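Local atomic coordinates of 2-dehydropantoate 2-reductase, putative (PDB entry 2EW2), a protein that probably catalyses the NADPH-dependent reduction of 2-dehydropantoate (ketopantoate) to (R)-pantoate, a step on the pathway to pantothenate. Residues L18-N27 against D169-N177; S64-N72 against M90-I98. All blocks are in the same frame, centred on the assembly; numbering follows the deposited sequence. Where two conformers were deposited one is given.

Interaction 1. Residues L18-N27 against D169-N177; sequences LGIMLHQGGN and DVFQKAGLN
Gly25 and Ala174 bring the backbones of 18-27 and 169-177 closest, their CA atoms 4.5 Å apart, where helices 13-24 and 161-173 run out side by side. Each helix closes in a Schellman motif, with Gly26 and Gly175 as the residues of positive phi. Gly25, with no side chain, lets the backbones come this near, and the Ala174 methyl points at helix 13-24, its CB 3.5 Å from Met21 O. The apolar core is built around two leucines. Leu22 CD2 lies 3.8 Å from Phe171 CD1 and equally near Ala174 CB, while Leu176 CD1 sits over one face of the Phe171 ring, toward its rim. The other branch of Leu176, CD2, meets Leu18 CD2 at 3.5 Å, closer than usual for two methyls, and the selenium of selenomethionine Met21. The Met21 chain is extended as far as SE and bends at chi3 (70°), which carries CE to within 3.3 Å of Gly175 O. Asn27 lays its amide against Val170 CG1 and sends ND2 back to Leu22 O (2.9 Å, 156° at the hydrogen), in the carbonyl plane; Asn27 N shares this acceptor, and OD1 takes Met4 N. Two waters add polar links: one donates to Met21 O and Ala174 O, the other accepts from Asn27 ND2 and donates to Val170 O. Beneath, Leu18, Leu22 and Phe171 all reach Ile79 of strand 77-80, so the pair packs on the Rossmann-type sheet. Direct contact is thus dispersion between apolar groups; one water bridges two carbonyls, the other joins Val170 O to Asn27 ND2, which also holds Leu22 O.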
loop_
_atom_site.group_PDB
_atom_site.type_symbol
_atom_site.label_atom_id
_atom_site.label_comp_id
_atom_site.label_asym_id
_atom_site.label_seq_id
_atom_site.Cartn_x
_atom_site.Cartn_y
_atom_site.Cartn_z
ATOM N N LEU B 18 9.498 -22.018 -33.075
ATOM C CA LEU B 18 10.880 -22.357 -32.761
ATOM C C LEU B 18 11.147 -23.835 -33.057
ATOM O O LEU B 18 12.183 -24.180 -33.622
ATOM C CB LEU B 18 11.226 -22.017 -31.296
ATOM C CG LEU B 18 11.024 -20.574 -30.797
ATOM C CD1 LEU B 18 11.915 -20.254 -29.600
ATOM C CD2 LEU B 18 11.202 -19.530 -31.875
ATOM N N GLY B 19 10.207 -24.698 -32.695
ATOM C CA GLY B 19 10.351 -26.129 -32.943
ATOM C C GLY B 19 10.534 -26.499 -34.410
ATOM O O GLY B 19 11.467 -27.226 -34.767
ATOM N N ILE B 20 9.620 -26.025 -35.249
ATOM C CA ILE B 20 9.684 -26.245 -36.695
ATOM C C ILE B 20 11.004 -25.762 -37.309
ATOM O O ILE B 20 11.647 -26.494 -38.056
ATOM C CB ILE B 20 8.503 -25.554 -37.434
ATOM C CG1 ILE B 20 7.202 -26.302 -37.139
ATOM C CG2 ILE B 20 8.756 -25.552 -38.962
ATOM C CD1 ILE B 20 5.926 -25.560 -37.518
HETATM N N MSE B 21 11.370 -24.523 -36.997
HETATM C CA MSE B 21 12.538 -23.876 -37.569
HETATM C C MSE B 21 13.840 -24.543 -37.118
HETATM O O MSE B 21 14.747 -24.734 -37.922
HETATM C CB MSE B 21 12.523 -22.382 -37.240
HETATM C CG MSE B 21 11.327 -21.636 -37.848
HETATM SE SE MSE B 21 11.395 -19.698 -37.533
HETATM C CE MSE B 21 12.860 -19.238 -38.691
ATOM N N LEU B 22 13.922 -24.908 -35.836
ATOM C CA LEU B 22 15.082 -25.645 -35.327
ATOM C C LEU B 22 15.157 -27.068 -35.896
ATOM O O LEU B 22 16.247 -27.616 -36.068
ATOM C CB LEU B 22 15.079 -25.665 -33.792
ATOM C CG LEU B 22 15.426 -24.330 -33.121
ATOM C CD1 LEU B 22 15.007 -24.345 -31.641
ATOM C CD2 LEU B 22 16.928 -24.000 -33.282
ATOM N N HIS B 23 13.996 -27.650 -36.183
ATOM C CA HIS B 23 13.909 -28.950 -36.829
ATOM C C HIS B 23 14.423 -28.846 -38.268
ATOM O O HIS B 23 15.180 -29.703 -38.730
ATOM C CB HIS B 23 12.470 -29.480 -36.789
ATOM C CG HIS B 23 12.264 -30.740 -37.579
ATOM N ND1 HIS B 23 12.714 -31.974 -37.150
ATOM C CD2 HIS B 23 11.644 -30.958 -38.765
ATOM C CE1 HIS B 23 12.381 -32.894 -38.038
ATOM N NE2 HIS B 23 11.737 -32.302 -39.029
ATOM N N GLN B 24 14.036 -27.779 -38.956
ATOM C CA GLN B 24 14.474 -27.559 -40.330
ATOM C C GLN B 24 15.970 -27.320 -40.378
ATOM O O GLN B 24 16.623 -27.698 -41.341
ATOM C CB GLN B 24 13.725 -26.398 -40.969
ATOM C CG GLN B 24 12.254 -26.695 -41.244
ATOM C CD GLN B 24 11.539 -25.514 -41.870
ATOM O OE1 GLN B 24 11.802 -24.354 -41.526
ATOM N NE2 GLN B 24 10.617 -25.801 -42.795
ATOM N N GLY B 25 16.514 -26.708 -39.329
ATOM C CA GLY B 25 17.955 -26.506 -39.227
ATOM C C GLY B 25 18.734 -27.758 -38.864
ATOM O O GLY B 25 19.933 -27.693 -38.646
ATOM N N GLY B 26 18.060 -28.896 -38.771
ATOM C CA GLY B 26 18.725 -30.161 -38.510
ATOM C C GLY B 26 18.955 -30.524 -37.051
ATOM O O GLY B 26 19.813 -31.359 -36.756
ATOM N N ASN B 27 18.207 -29.908 -36.129
ATOM C CA ASN B 27 18.375 -30.206 -34.706
ATOM C C ASN B 27 17.407 -31.282 -34.304
ATOM O O ASN B 27 16.446 -31.563 -35.042
ATOM C CB ASN B 27 18.183 -28.944 -33.849
ATOM C CG ASN B 27 19.200 -27.865 -34.171
ATOM O OD1 ASN B 27 20.331 -27.925 -33.710
ATOM N ND2 ASN B 27 18.800 -26.864 -34.947
ATOM N N ASP B 169 24.704 -19.386 -32.608
ATOM C CA ASP B 169 25.120 -20.088 -33.831
ATOM C C ASP B 169 24.049 -21.056 -34.334
ATOM O O ASP B 169 23.683 -21.037 -35.514
ATOM C CB ASP B 169 26.435 -20.843 -33.599
ATOM C CG ASP B 169 27.622 -19.921 -33.432
ATOM O OD1 ASP B 169 27.521 -18.726 -33.798
ATOM O OD2 ASP B 169 28.673 -20.393 -32.938
ATOM N N VAL B 170 23.557 -21.901 -33.437
ATOM C CA VAL B 170 22.467 -22.834 -33.756
ATOM C C VAL B 170 21.201 -22.130 -34.276
ATOM O O VAL B 170 20.662 -22.498 -35.340
ATOM C CB VAL B 170 22.123 -23.745 -32.549
ATOM C CG1 VAL B 170 20.882 -24.590 -32.861
ATOM C CG2 VAL B 170 23.328 -24.659 -32.220
ATOM N N PHE B 171 20.764 -21.093 -33.556
ATOM C CA PHE B 171 19.601 -20.290 -33.943
ATOM C C PHE B 171 19.816 -19.566 -35.268
ATOM O O PHE B 171 18.861 -19.325 -36.011
ATOM C CB PHE B 171 19.304 -19.245 -32.858
ATOM C CG PHE B 171 18.560 -19.792 -31.665
ATOM C CD1 PHE B 171 18.566 -21.154 -31.374
ATOM C CD2 PHE B 171 17.882 -18.930 -30.809
ATOM C CE1 PHE B 171 17.874 -21.665 -30.259
ATOM C CE2 PHE B 171 17.204 -19.421 -29.694
ATOM C CZ PHE B 171 17.201 -20.794 -29.426
ATOM N N GLN B 172 21.064 -19.192 -35.546
ATOM C CA GLN B 172 21.382 -18.473 -36.783
ATOM C C GLN B 172 21.118 -19.352 -38.001
ATOM O O GLN B 172 20.485 -18.930 -38.977
ATOM C CB GLN B 172 22.842 -18.017 -36.780
ATOM C CG GLN B 172 23.289 -17.385 -38.105
ATOM C CD GLN B 172 22.552 -16.104 -38.369
ATOM O OE1 GLN B 172 22.309 -15.320 -37.446
ATOM N NE2 GLN B 172 22.174 -15.877 -39.630
ATOM N N LYS B 173 21.599 -20.585 -37.918
ATOM C CA LYS B 173 21.442 -21.542 -38.984
ATOM C C LYS B 173 19.980 -21.939 -39.191
ATOM O O LYS B 173 19.581 -22.260 -40.305
ATOM C CB LYS B 173 22.343 -22.742 -38.724
ATOM C CG LYS B 173 23.806 -22.395 -38.947
ATOM C CD LYS B 173 24.740 -23.421 -38.355
ATOM C CE LYS B 173 26.155 -22.883 -38.356
ATOM N NZ LYS B 173 26.996 -23.574 -37.335
ATOM N N ALA B 174 19.178 -21.849 -38.127
ATOM C CA ALA B 174 17.752 -22.145 -38.180
ATOM C C ALA B 174 16.904 -20.972 -38.665
ATOM O O ALA B 174 15.685 -21.099 -38.748
ATOM C CB ALA B 174 17.261 -22.623 -36.808
ATOM N N GLY B 175 17.539 -19.842 -38.967
ATOM C CA GLY B 175 16.846 -18.660 -39.498
ATOM C C GLY B 175 16.120 -17.820 -38.455
ATOM O O GLY B 175 15.267 -16.993 -38.783
ATOM N N LEU B 176 16.470 -18.007 -37.181
ATOM C CA LEU B 176 15.751 -17.329 -36.108
ATOM C C LEU B 176 16.222 -15.904 -35.863
ATOM O O LEU B 176 15.667 -15.216 -35.009
ATOM C CB LEU B 176 15.798 -18.166 -34.829
ATOM C CG LEU B 176 14.856 -19.373 -34.763
ATOM C CD1 LEU B 176 15.285 -20.337 -33.694
ATOM C CD2 LEU B 176 13.438 -18.883 -34.486
ATOM N N ASN B 177 17.218 -15.444 -36.630
ATOM C CA ASN B 177 17.807 -14.093 -36.474
ATOM C C ASN B 177 18.238 -13.740 -35.028
ATOM O O ASN B 177 17.865 -12.689 -34.491
ATOM C CB ASN B 177 16.900 -12.991 -37.056
ATOM C CG ASN B 177 16.781 -13.052 -38.585
ATOM O OD1 ASN B 177 17.749 -13.338 -39.304
ATOM N ND2 ASN B 177 15.585 -12.786 -39.081
HETATM O O HOH W 1 15.089 -23.327 -40.393
HETATM O O HOH W 2 20.227 -24.923 -36.455
#

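Interaction 2. Residues S64-N72 against M90-I98; sequences SPEEIDHQN and MFKAIQPMI
Ile68 and Pro96 occupy the middle of the contact between 64-72 and 90-98. With CG1 of Ile68 beside the backbone N (chi1 -59°), CG2 lies anti to it and so faces Pro96 CG at 4.0 Å and Met97 CG at 3.9 Å. Ile68 CB (3.5 Å) and CG2 also lie against the Ala93 carbonyl oxygen. Upstream, Pro65 CB rests on Ala93 CB (3.6 Å) and its CG touches the methyl of selenomethionine Met90, a chain folded at chi2 and chi3. At the outer end the His70 ring lies against Pro96: CB stands over one ring face, 3.7 Å from the centroid and 22° off the normal, a CH-pi contact. The same CB is 3.4 Å from Asp69 O, so this one carbon is in contact with both the imidazole and the Asp69 carbonyl.

In the next shell, the 69-72 type I turn places His70. Asp69 OD1 accepts from Gln71 N in an Asx turn, approached from above the carboxylate plane, while Asp69 O receives both Asn72 N and Asn72 ND2 from the same face of its plane. Glu67 OE2 accepts from Ser64 N (164° at the hydrogen) and forms a salt bridge with Arg43, tying the short 3-10 segment to helix 36-45. Pro65, Met90, Ile94 and Met97 also touch Ile32 of strand 28-32, and Met97 pairs through its backbone with Val75.

One water, 2.6 Å from both Ile68 O and Ala93 O, donates to them, and a second bridges Asn72 O and Pro96 O; each has more acceptors near than protons, so not every bond need hold at once. The direct contact is therefore apolar, with carbonyl groups linked across it by solvent and the turn that presents His70 held by bonds within 69-72.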
loop_
_atom_site.group_PDB
_atom_site.type_symbol
_atom_site.label_atom_id
_atom_site.label_comp_id
_atom_site.label_asym_id
_atom_site.label_seq_id
_atom_site.Cartn_x
_atom_site.Cartn_y
_atom_site.Cartn_z
ATOM N N SER B 64 3.280 -34.977 -22.866
ATOM C CA SER B 64 2.754 -34.152 -21.786
ATOM C C SER B 64 3.778 -34.187 -20.655
ATOM O O SER B 64 4.579 -35.126 -20.578
ATOM C CB SER B 64 1.387 -34.654 -21.310
ATOM O OG SER B 64 1.508 -35.862 -20.575
ATOM N N PRO B 65 3.789 -33.156 -19.787
ATOM C CA PRO B 65 4.750 -33.166 -18.683
ATOM C C PRO B 65 4.660 -34.425 -17.794
ATOM O O PRO B 65 5.687 -34.963 -17.385
ATOM C CB PRO B 65 4.383 -31.902 -17.892
ATOM C CG PRO B 65 3.737 -31.014 -18.901
ATOM C CD PRO B 65 2.955 -31.938 -19.772
ATOM N N GLU B 66 3.452 -34.912 -17.543
ATOM C CA GLU B 66 3.275 -36.046 -16.633
ATOM C C GLU B 66 3.814 -37.375 -17.181
ATOM O O GLU B 66 4.079 -38.292 -16.409
ATOM C CB GLU B 66 1.809 -36.182 -16.170
ATOM C CG GLU B 66 0.773 -36.306 -17.287
ATOM C CD GLU B 66 0.113 -34.975 -17.668
ATOM O OE1 GLU B 66 -1.096 -35.007 -18.014
ATOM O OE2 GLU B 66 0.779 -33.902 -17.624
ATOM N N GLU B 67 3.979 -37.456 -18.504
ATOM C CA GLU B 67 4.513 -38.638 -19.192
ATOM C C GLU B 67 6.033 -38.767 -19.119
ATOM O O GLU B 67 6.583 -39.843 -19.354
ATOM C CB GLU B 67 4.158 -38.575 -20.672
ATOM C CG GLU B 67 2.789 -39.073 -21.005
ATOM C CD GLU B 67 2.512 -39.014 -22.500
ATOM O OE1 GLU B 67 1.918 -39.993 -23.020
ATOM O OE2 GLU B 67 2.875 -38.001 -23.145
ATOM N N ILE B 68 6.712 -37.663 -18.835
ATOM C CA ILE B 68 8.170 -37.621 -18.904
ATOM C C ILE B 68 8.804 -38.464 -17.796
ATOM O O ILE B 68 8.444 -38.350 -16.630
ATOM C CB ILE B 68 8.697 -36.152 -18.860
ATOM C CG1 ILE B 68 8.120 -35.326 -20.023
ATOM C CG2 ILE B 68 10.232 -36.101 -18.837
ATOM C CD1 ILE B 68 8.620 -35.751 -21.417
ATOM N N ASP B 69 9.750 -39.313 -18.166
ATOM C CA ASP B 69 10.500 -40.075 -17.185
ATOM C C ASP B 69 11.923 -40.310 -17.659
ATOM O O ASP B 69 12.341 -39.766 -18.695
ATOM C CB ASP B 69 9.793 -41.402 -16.834
ATOM C CG ASP B 69 9.601 -42.318 -18.039
ATOM O OD1 ASP B 69 10.414 -42.305 -18.992
ATOM O OD2 ASP B 69 8.617 -43.081 -18.011
ATOM N N HIS B 70 12.667 -41.125 -16.917
ATOM C CA HIS B 70 14.073 -41.338 -17.225
ATOM C C HIS B 70 14.327 -42.207 -18.458
ATOM O O HIS B 70 15.475 -42.439 -18.837
ATOM C CB HIS B 70 14.861 -41.776 -15.979
ATOM C CG HIS B 70 15.296 -40.627 -15.128
ATOM N ND1 HIS B 70 14.439 -39.972 -14.271
ATOM C CD2 HIS B 70 16.481 -39.974 -15.048
ATOM C CE1 HIS B 70 15.086 -38.986 -13.673
ATOM N NE2 HIS B 70 16.325 -38.960 -14.132
ATOM N N GLN B 71 13.259 -42.616 -19.134
ATOM C CA GLN B 71 13.419 -43.210 -20.461
ATOM C C GLN B 71 13.377 -42.169 -21.581
ATOM O O GLN B 71 13.665 -42.478 -22.736
ATOM C CB GLN B 71 12.406 -44.332 -20.677
ATOM C CG GLN B 71 12.653 -45.489 -19.689
ATOM C CD GLN B 71 11.957 -46.757 -20.090
ATOM O OE1 GLN B 71 11.590 -46.938 -21.250
ATOM N NE2 GLN B 71 11.771 -47.657 -19.130
ATOM N N ASN B 72 13.029 -40.928 -21.228
ATOM C CA ASN B 72 13.117 -39.826 -22.179
ATOM C C ASN B 72 14.549 -39.387 -22.429
ATOM O O ASN B 72 15.423 -39.611 -21.599
ATOM C CB ASN B 72 12.259 -38.647 -21.727
ATOM C CG ASN B 72 10.796 -38.873 -21.995
ATOM O OD1 ASN B 72 10.326 -38.698 -23.123
ATOM N ND2 ASN B 72 10.066 -39.285 -20.974
HETATM N N MSE B 90 5.944 -27.455 -14.695
HETATM C CA MSE B 90 6.546 -27.900 -15.944
HETATM C C MSE B 90 8.008 -28.333 -15.761
HETATM O O MSE B 90 8.415 -29.388 -16.255
HETATM C CB MSE B 90 6.451 -26.797 -17.014
HETATM C CG MSE B 90 7.359 -27.010 -18.224
HETATM SE SE MSE B 90 6.779 -28.508 -19.376
HETATM C CE MSE B 90 5.137 -27.692 -20.234
ATOM N N PHE B 91 8.798 -27.540 -15.048
ATOM C CA PHE B 91 10.203 -27.899 -14.899
ATOM C C PHE B 91 10.443 -29.064 -13.942
ATOM O O PHE B 91 11.319 -29.893 -14.183
ATOM C CB PHE B 91 11.105 -26.681 -14.691
ATOM C CG PHE B 91 11.526 -26.050 -16.000
ATOM C CD1 PHE B 91 10.621 -25.298 -16.747
ATOM C CD2 PHE B 91 12.795 -26.290 -16.529
ATOM C CE1 PHE B 91 10.991 -24.750 -17.989
ATOM C CE2 PHE B 91 13.170 -25.754 -17.754
ATOM C CZ PHE B 91 12.267 -24.987 -18.486
ATOM N N LYS B 92 9.617 -29.158 -12.903
ATOM C CA LYS B 92 9.657 -30.320 -12.037
ATOM C C LYS B 92 9.404 -31.594 -12.849
ATOM O O LYS B 92 10.109 -32.582 -12.680
ATOM C CB LYS B 92 8.649 -30.217 -10.898
ATOM C CG LYS B 92 8.920 -31.267 -9.811
ATOM C CD LYS B 92 7.957 -31.179 -8.664
ATOM C CE LYS B 92 8.322 -32.249 -7.625
ATOM N NZ LYS B 92 7.160 -32.536 -6.719
ATOM N N ALA B 93 8.411 -31.559 -13.735
ATOM C CA ALA B 93 8.063 -32.713 -14.565
ATOM C C ALA B 93 9.127 -33.114 -15.589
ATOM O O ALA B 93 9.268 -34.303 -15.910
ATOM C CB ALA B 93 6.725 -32.464 -15.271
ATOM N N ILE B 94 9.860 -32.136 -16.130
ATOM C CA ILE B 94 10.833 -32.452 -17.183
ATOM C C ILE B 94 12.260 -32.656 -16.686
ATOM O O ILE B 94 13.141 -32.956 -17.474
ATOM C CB ILE B 94 10.763 -31.470 -18.380
ATOM C CG1 ILE B 94 11.227 -30.068 -17.978
ATOM C CG2 ILE B 94 9.342 -31.425 -18.920
ATOM C CD1 ILE B 94 11.211 -29.078 -19.200
ATOM N N GLN B 95 12.464 -32.543 -15.371
ATOM C CA GLN B 95 13.726 -32.933 -14.728
ATOM C C GLN B 95 14.427 -34.179 -15.282
ATOM O O GLN B 95 15.641 -34.143 -15.447
ATOM C CB GLN B 95 13.544 -33.121 -13.225
ATOM C CG GLN B 95 13.629 -31.829 -12.466
ATOM C CD GLN B 95 13.659 -32.058 -10.977
ATOM O OE1 GLN B 95 14.675 -31.818 -10.336
ATOM N NE2 GLN B 95 12.541 -32.525 -10.421
ATOM N N PRO B 96 13.688 -35.283 -15.552
ATOM C CA PRO B 96 14.400 -36.438 -16.138
ATOM C C PRO B 96 15.190 -36.135 -17.426
ATOM O O PRO B 96 16.092 -36.899 -17.789
ATOM C CB PRO B 96 13.273 -37.451 -16.418
ATOM C CG PRO B 96 12.190 -37.080 -15.456
ATOM C CD PRO B 96 12.262 -35.579 -15.333
HETATM N N MSE B 97 14.889 -35.016 -18.089
HETATM C CA MSE B 97 15.572 -34.677 -19.338
HETATM C C MSE B 97 16.757 -33.756 -19.117
HETATM O O MSE B 97 17.473 -33.423 -20.061
HETATM C CB MSE B 97 14.596 -34.057 -20.349
HETATM C CG MSE B 97 13.439 -34.974 -20.674
HETATM SE SE MSE B 97 12.168 -34.096 -21.895
HETATM C CE MSE B 97 13.075 -34.450 -23.603
ATOM N N ILE B 98 16.963 -33.370 -17.862
ATOM C CA ILE B 98 18.006 -32.427 -17.493
ATOM C C ILE B 98 19.220 -33.167 -16.922
ATOM O O ILE B 98 19.068 -34.052 -16.081
ATOM C CB ILE B 98 17.485 -31.388 -16.438
ATOM C CG1 ILE B 98 16.304 -30.596 -17.007
ATOM C CG2 ILE B 98 18.607 -30.439 -15.981
ATOM C CD1 ILE B 98 15.514 -29.773 -15.957
HETATM O O HOH W 3 7.883 -36.319 -15.092
HETATM O O HOH W 4 16.227 -39.226 -19.004
#

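How the interactions relate
Interactions 1 and 2 are well separated, with centres 23 Å apart and nearest atoms about 12 Å apart. Interaction 2 joins 64-72 to 90-98, and along the chain it is nested within the much longer loop that interaction 1 closes between 18-27 and 169-177. Both use the large mixed sheet as common ground: interaction 1 packs helices 13-24 and 161-173 on strand 77-80, while interaction 2 sets helix 84-94 and the loop after strand 62-63 against strands 28-32, 5-9 and 77-80. Strand 77-80 is thus shared, and contacts of Ile78 with interaction 2 and Ile79 with interaction 1 are consistent with its opposite faces. Together they show the layered packing of a Rossmann-type nucleotide-binding domain.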